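Ice-binding protein (Flavobacteriaceae bacterium, PDB 5UYT) probably binds ice and acts as an antifreeze protein, using a right-handed parallel beta-helix (beta-solenoid) fold. Local coordinates at residues Leu26-Gly31 with Gly196-Lys201; Gly19-Thr24 with Thr41-Val46. One frame throughout, in Å; residues are numbered along the deposited sequence.

Overall arrangement
Near its N terminus this chain lays down segment 19-24 and, almost at once, 26-31. The chain then returns at 41-46, where interaction 2 closes a short loop against 19-24. Only after a long excursion, which includes helix 55-73 and many strands, does 196-201 arrive beside 26-31 to close interaction 1. The two closures therefore cross. Their centres lie about 11 Å apart, and Thr-24 O and Gly-196 N, 2.8 Å apart in a probable hydrogen bond, join them. Together they join the early strands 21-24 and 28-30 of the solenoid to loop 41-46 and to strand 198-200.

Interaction 1: residues Leu26-Gly31 with Gly196-Lys201; sequences LSHITG and GVTVRK
Thr-30 and Arg-200 meet on the same face of a parallel strand pair as His-28 and Thr-198, and the arginine does the reaching. Bent at chi2, its chain swings across toward strand 28-30; in the conformer described, one of two deposited, NH1 donates in the guanidinium plane to Thr-30 OG1 at 2.9 Å and also to a water. Thr-198 CG2 sits 3.5 Å above one guanidinium face, offset toward the rim. NH2 of Arg-200 lies 3.7 Å from His-28 CB, while the histidine ring turns an edge to its neighbour, CD2 standing 3.9 Å from Thr-198 OG1. On the reverse face Ile-29 and Val-199 make an apolar pair, lying side by side, and a chi2 of -75° carries the isoleucine CD1 over to the other strand, 4.1 Å from both Val-197 CG2 and Val-199 CB. Backbone bonds, such as Thr-30 N to Val-199 O at 2.9 Å, tie the strands. Where the regular pairing begins, Ser-27 OG accepts from Val-197 N at 3.0 Å and is also hydrogen-bonded to Asn-23 OD1. With an alanine here the hydroxyl is gone, and Val-197 N-H and the side-chain OD1 of Asn-23 would probably each lose that mate. Such in-register stacking of coils is the hallmark of a beta-solenoid. Outside the pair, the Asp-47 backbone bonds to that of Ile-29 and Gly-31, and the Val-179 backbone to that of Thr-198. Inside, Ile-29 packs on Ala-13 and Leu-14 of strand 12-16, and Val-199 on Leu-175 of strand 173-175 and Leu-181 of strand 180-187.

Interaction 2: residues Gly19-Thr24 with Thr41-Val46; sequences GAVTNT and TNFGNV
Asn-23 rests its CB over the centre of the Phe-43 ring, 3.5 Å from the centroid and only 3° off the ring normal, a CH-pi contact. Val-21 CG1 reaches the same ring obliquely, 3.8 Å from Phe-43 CE2. The two asparagines then grip each other's backbone. A chi1 of 178° swings the Asn-23 side-chain amide away from its own backbone N and brings ND2 to Asn-42 O at 3.1 Å, the acceptor lying in the amide plane; in return Asn-42 ND2 approaches Asn-23 O at 2.8 Å from above the carbonyl plane. Beside this exchange, Thr-41 pairs with the strand through N to Val-21 O (2.9 Å) and O to Asn-23 N (3.1 Å). The pairing is a single bridge; the positive phi of Asn-42 (69°) is consistent with the chain turning off there. In the second shell, Gly-25 O also accepts from Asn-23 ND2, and Ser-27 holds OD1. The start of loop 41-46 meets one edge of strand 21-24, whose other edge is bonded to strand 192-195 through Ile-192 and Val-194. Phe-43 enters the solenoid core against Leu-14, Val-33 and Val-194, while Asn-45 OD1 bonds to Tyr-297 N in the second ice-binding-like region.

Interaction 1: residues Leu26-Gly31 with Gly196-Lys201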
loop_
_atom_site.group_PDB
_atom_site.type_symbol
_atom_site.label_atom_id
_atom_site.label_comp_id
_atom_site.label_asym_id
_atom_site.label_seq_id
_atom_site.Cartn_x
_atom_site.Cartn_y
_atom_site.Cartn_z
ATOM N N LEU A 26 10.108 -11.490 -5.139
ATOM C CA LEU A 26 9.555 -10.318 -4.452
ATOM C C LEU A 26 8.681 -9.534 -5.430
ATOM O O LEU A 26 9.187 -8.956 -6.383
ATOM C CB LEU A 26 10.689 -9.435 -3.881
ATOM C CG LEU A 26 10.252 -8.204 -3.059
ATOM C CD1 LEU A 26 9.498 -8.639 -1.792
ATOM C CD2 LEU A 26 11.444 -7.283 -2.714
ATOM N N SER A 27 7.379 -9.535 -5.192
ATOM C CA SER A 27 6.423 -8.842 -6.052
ATOM C C SER A 27 5.689 -7.813 -5.205
ATOM O O SER A 27 5.520 -8.007 -3.979
ATOM C CB SER A 27 5.401 -9.823 -6.622
ATOM O OG SER A 27 5.995 -10.641 -7.640
ATOM N N HIS A 28 5.254 -6.739 -5.854
ATOM C CA HIS A 28 4.604 -5.616 -5.195
ATOM C C HIS A 28 3.219 -5.468 -5.829
ATOM O O HIS A 28 3.090 -5.160 -7.026
ATOM C CB HIS A 28 5.442 -4.345 -5.370
ATOM C CG HIS A 28 6.840 -4.466 -4.835
ATOM N ND1 HIS A 28 7.114 -4.552 -3.492
ATOM C CD2 HIS A 28 8.035 -4.548 -5.469
ATOM C CE1 HIS A 28 8.417 -4.661 -3.309
ATOM N NE2 HIS A 28 9.001 -4.677 -4.496
ATOM N N ILE A 29 2.182 -5.748 -5.051
ATOM C CA ILE A 29 0.831 -5.846 -5.626
ATOM C C ILE A 29 -0.109 -4.959 -4.849
ATOM O O ILE A 29 -0.138 -5.051 -3.626
ATOM C CB ILE A 29 0.235 -7.283 -5.531
ATOM C CG1 ILE A 29 1.195 -8.360 -6.114
ATOM C CG2 ILE A 29 -1.170 -7.319 -6.149
ATOM C CD1 ILE A 29 1.279 -8.402 -7.619
ATOM N N THR A 30 -0.882 -4.139 -5.564
ATOM C CA THR A 30 -1.951 -3.332 -4.976
ATOM C C THR A 30 -3.259 -3.688 -5.665
ATOM O O THR A 30 -3.432 -3.407 -6.842
ATOM C CB THR A 30 -1.701 -1.823 -5.124
ATOM O OG1 THR A 30 -0.438 -1.514 -4.539
ATOM C CG2 THR A 30 -2.825 -1.020 -4.388
ATOM N N GLY A 31 -4.177 -4.251 -4.896
ATOM C CA GLY A 31 -5.438 -4.780 -5.408
ATOM C C GLY A 31 -5.618 -6.183 -4.853
ATOM O O GLY A 31 -4.633 -6.834 -4.425
ATOM N N GLY A 196 8.345 -11.725 -9.706
ATOM C CA GLY A 196 9.035 -10.481 -9.404
ATOM C C GLY A 196 8.395 -9.280 -10.089
ATOM O O GLY A 196 9.094 -8.465 -10.696
ATOM N N VAL A 197 7.072 -9.152 -9.977
ATOM C CA VAL A 197 6.372 -8.105 -10.705
ATOM C C VAL A 197 5.909 -6.962 -9.802
ATOM O O VAL A 197 5.886 -7.084 -8.581
ATOM C CB VAL A 197 5.162 -8.640 -11.490
ATOM C CG1 VAL A 197 5.616 -9.766 -12.410
ATOM C CG2 VAL A 197 4.066 -9.123 -10.536
ATOM N N THR A 198 5.488 -5.866 -10.433
ATOM C CA THR A 198 4.727 -4.825 -9.736
ATOM C C THR A 198 3.436 -4.658 -10.495
ATOM O O THR A 198 3.459 -4.436 -11.724
ATOM C CB THR A 198 5.475 -3.488 -9.743
ATOM O OG1 THR A 198 6.700 -3.645 -9.023
ATOM C CG2 THR A 198 4.607 -2.360 -9.082
ATOM N N VAL A 199 2.304 -4.793 -9.802
ATOM C CA VAL A 199 0.988 -4.639 -10.461
ATOM C C VAL A 199 0.139 -3.818 -9.485
ATOM O O VAL A 199 -0.076 -4.252 -8.353
ATOM C CB VAL A 199 0.257 -5.992 -10.727
ATOM C CG1 VAL A 199 -1.077 -5.754 -11.425
ATOM C CG2 VAL A 199 1.095 -6.941 -11.556
ATOM N N ARG A 200 -0.334 -2.655 -9.927
ATOM C CA ARG A 200 -1.164 -1.797 -9.090
ATOM C C ARG A 200 -2.408 -1.450 -9.889
ATOM O O ARG A 200 -2.310 -0.926 -11.011
ATOM C CB ARG A 200 -0.403 -0.540 -8.695
ATOM C CG ARG A 200 1.010 -0.833 -8.196
ATOM C CD ARG A 200 1.360 0.017 -7.004
ATOM N NE ARG A 200 2.770 -0.063 -6.660
ATOM C CZ ARG A 200 3.263 -0.820 -5.683
ATOM N NH1 ARG A 200 2.461 -1.626 -4.961
ATOM N NH2 ARG A 200 4.549 -0.803 -5.461
ATOM N N LYS A 201 -3.573 -1.777 -9.335
ATOM C CA LYS A 201 -4.822 -1.462 -10.040
ATOM C C LYS A 201 -4.921 0.055 -10.266
ATOM O O LYS A 201 -4.443 0.867 -9.434
ATOM C CB LYS A 201 -6.039 -2.036 -9.302
ATOM C CG LYS A 201 -6.294 -1.425 -7.936
ATOM C CD LYS A 201 -7.471 -2.097 -7.241
ATOM C CE LYS A 201 -7.780 -1.416 -5.919
ATOM N NZ LYS A 201 -8.953 -2.046 -5.207
HETATM O O HOH W 1 2.246 -3.024 -2.134
#

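Interaction 2: residues Gly19-Thr24 with Thr41-Val46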
loop_
_atom_site.group_PDB
_atom_site.type_symbol
_atom_site.label_atom_id
_atom_site.label_comp_id
_atom_site.label_asym_id
_atom_site.label_seq_id
_atom_site.Cartn_x
_atom_site.Cartn_y
_atom_site.Cartn_z
ATOM N N GLY A 19 -8.430 -21.278 -12.500
ATOM C CA GLY A 19 -7.038 -21.667 -12.674
ATOM C C GLY A 19 -6.170 -21.260 -11.506
ATOM O O GLY A 19 -6.622 -20.568 -10.600
ATOM N N ALA A 20 -4.919 -21.698 -11.537
ATOM C CA ALA A 20 -3.965 -21.365 -10.480
ATOM C C ALA A 20 -3.418 -19.957 -10.644
ATOM O O ALA A 20 -3.267 -19.465 -11.763
ATOM C CB ALA A 20 -2.827 -22.365 -10.469
ATOM N N VAL A 21 -3.145 -19.310 -9.517
ATOM C CA VAL A 21 -2.497 -18.007 -9.487
ATOM C C VAL A 21 -1.242 -18.155 -8.613
ATOM O O VAL A 21 -1.335 -18.493 -7.422
ATOM C CB VAL A 21 -3.454 -16.942 -8.926
ATOM C CG1 VAL A 21 -2.757 -15.590 -8.785
ATOM C CG2 VAL A 21 -4.686 -16.829 -9.805
ATOM N N THR A 22 -0.076 -17.942 -9.226
ATOM C CA THR A 22 1.202 -18.254 -8.585
ATOM C C THR A 22 2.165 -17.077 -8.670
ATOM O O THR A 22 2.274 -16.444 -9.719
ATOM C CB THR A 22 1.875 -19.465 -9.267
ATOM O OG1 THR A 22 0.920 -20.533 -9.399
ATOM C CG2 THR A 22 3.081 -19.947 -8.416
ATOM N N ASN A 23 2.883 -16.833 -7.574
ATOM C CA ASN A 23 3.976 -15.855 -7.532
ATOM C C ASN A 23 5.344 -16.513 -7.307
ATOM O O ASN A 23 5.448 -17.578 -6.674
ATOM C CB ASN A 23 3.738 -14.831 -6.403
ATOM C CG ASN A 23 4.870 -13.821 -6.293
ATOM O OD1 ASN A 23 5.069 -13.008 -7.202
ATOM N ND2 ASN A 23 5.636 -13.884 -5.198
ATOM N N THR A 24 6.383 -15.869 -7.834
ATOM C CA THR A 24 7.769 -16.199 -7.499
ATOM C C THR A 24 8.514 -14.915 -7.182
ATOM O O THR A 24 8.351 -13.923 -7.892
ATOM C CB THR A 24 8.509 -16.826 -8.681
ATOM O OG1 THR A 24 7.798 -17.988 -9.131
ATOM C CG2 THR A 24 9.944 -17.204 -8.266
ATOM N N THR A 41 -0.887 -19.072 -4.590
ATOM C CA THR A 41 0.249 -19.544 -3.803
ATOM C C THR A 41 1.506 -18.706 -3.951
ATOM O O THR A 41 1.773 -18.124 -5.020
ATOM C CB THR A 41 0.619 -20.999 -4.112
ATOM O OG1 THR A 41 0.946 -21.099 -5.498
ATOM C CG2 THR A 41 -0.538 -21.943 -3.792
ATOM N N ASN A 42 2.253 -18.657 -2.845
ATOM C CA ASN A 42 3.605 -18.084 -2.764
ATOM C C ASN A 42 3.670 -16.575 -2.926
ATOM O O ASN A 42 4.739 -16.042 -3.232
ATOM C CB ASN A 42 4.583 -18.792 -3.741
ATOM C CG ASN A 42 6.057 -18.605 -3.362
ATOM O OD1 ASN A 42 6.439 -18.678 -2.185
ATOM N ND2 ASN A 42 6.892 -18.362 -4.359
ATOM N N PHE A 43 2.544 -15.879 -2.740
ATOM C CA PHE A 43 2.594 -14.419 -2.622
ATOM C C PHE A 43 3.150 -13.984 -1.266
ATOM O O PHE A 43 3.005 -14.710 -0.288
ATOM C CB PHE A 43 1.213 -13.795 -2.868
ATOM C CG PHE A 43 0.804 -13.846 -4.310
ATOM C CD1 PHE A 43 1.013 -12.745 -5.143
ATOM C CD2 PHE A 43 0.275 -15.018 -4.863
ATOM C CE1 PHE A 43 0.661 -12.784 -6.476
ATOM C CE2 PHE A 43 -0.053 -15.067 -6.217
ATOM C CZ PHE A 43 0.139 -13.950 -7.021
ATOM N N GLY A 44 3.814 -12.826 -1.240
ATOM C CA GLY A 44 4.261 -12.186 -0.004
ATOM C C GLY A 44 3.192 -11.194 0.423
ATOM O O GLY A 44 2.017 -11.380 0.121
ATOM N N ASN A 45 3.586 -10.119 1.088
ATOM C CA ASN A 45 2.608 -9.109 1.514
ATOM C C ASN A 45 1.983 -8.419 0.311
ATOM O O ASN A 45 2.705 -7.923 -0.565
ATOM C CB ASN A 45 3.263 -8.088 2.474
ATOM C CG ASN A 45 3.583 -8.697 3.816
ATOM O OD1 ASN A 45 2.740 -9.380 4.413
ATOM N ND2 ASN A 45 4.791 -8.448 4.317
ATOM N N VAL A 46 0.650 -8.461 0.257
ATOM C CA VAL A 46 -0.140 -7.857 -0.820
ATOM C C VAL A 46 -0.999 -6.744 -0.251
ATOM O O VAL A 46 -1.612 -6.933 0.789
ATOM C CB VAL A 46 -1.022 -8.932 -1.499
ATOM C CG1 VAL A 46 -2.081 -8.287 -2.393
ATOM C CG2 VAL A 46 -0.138 -9.842 -2.349
#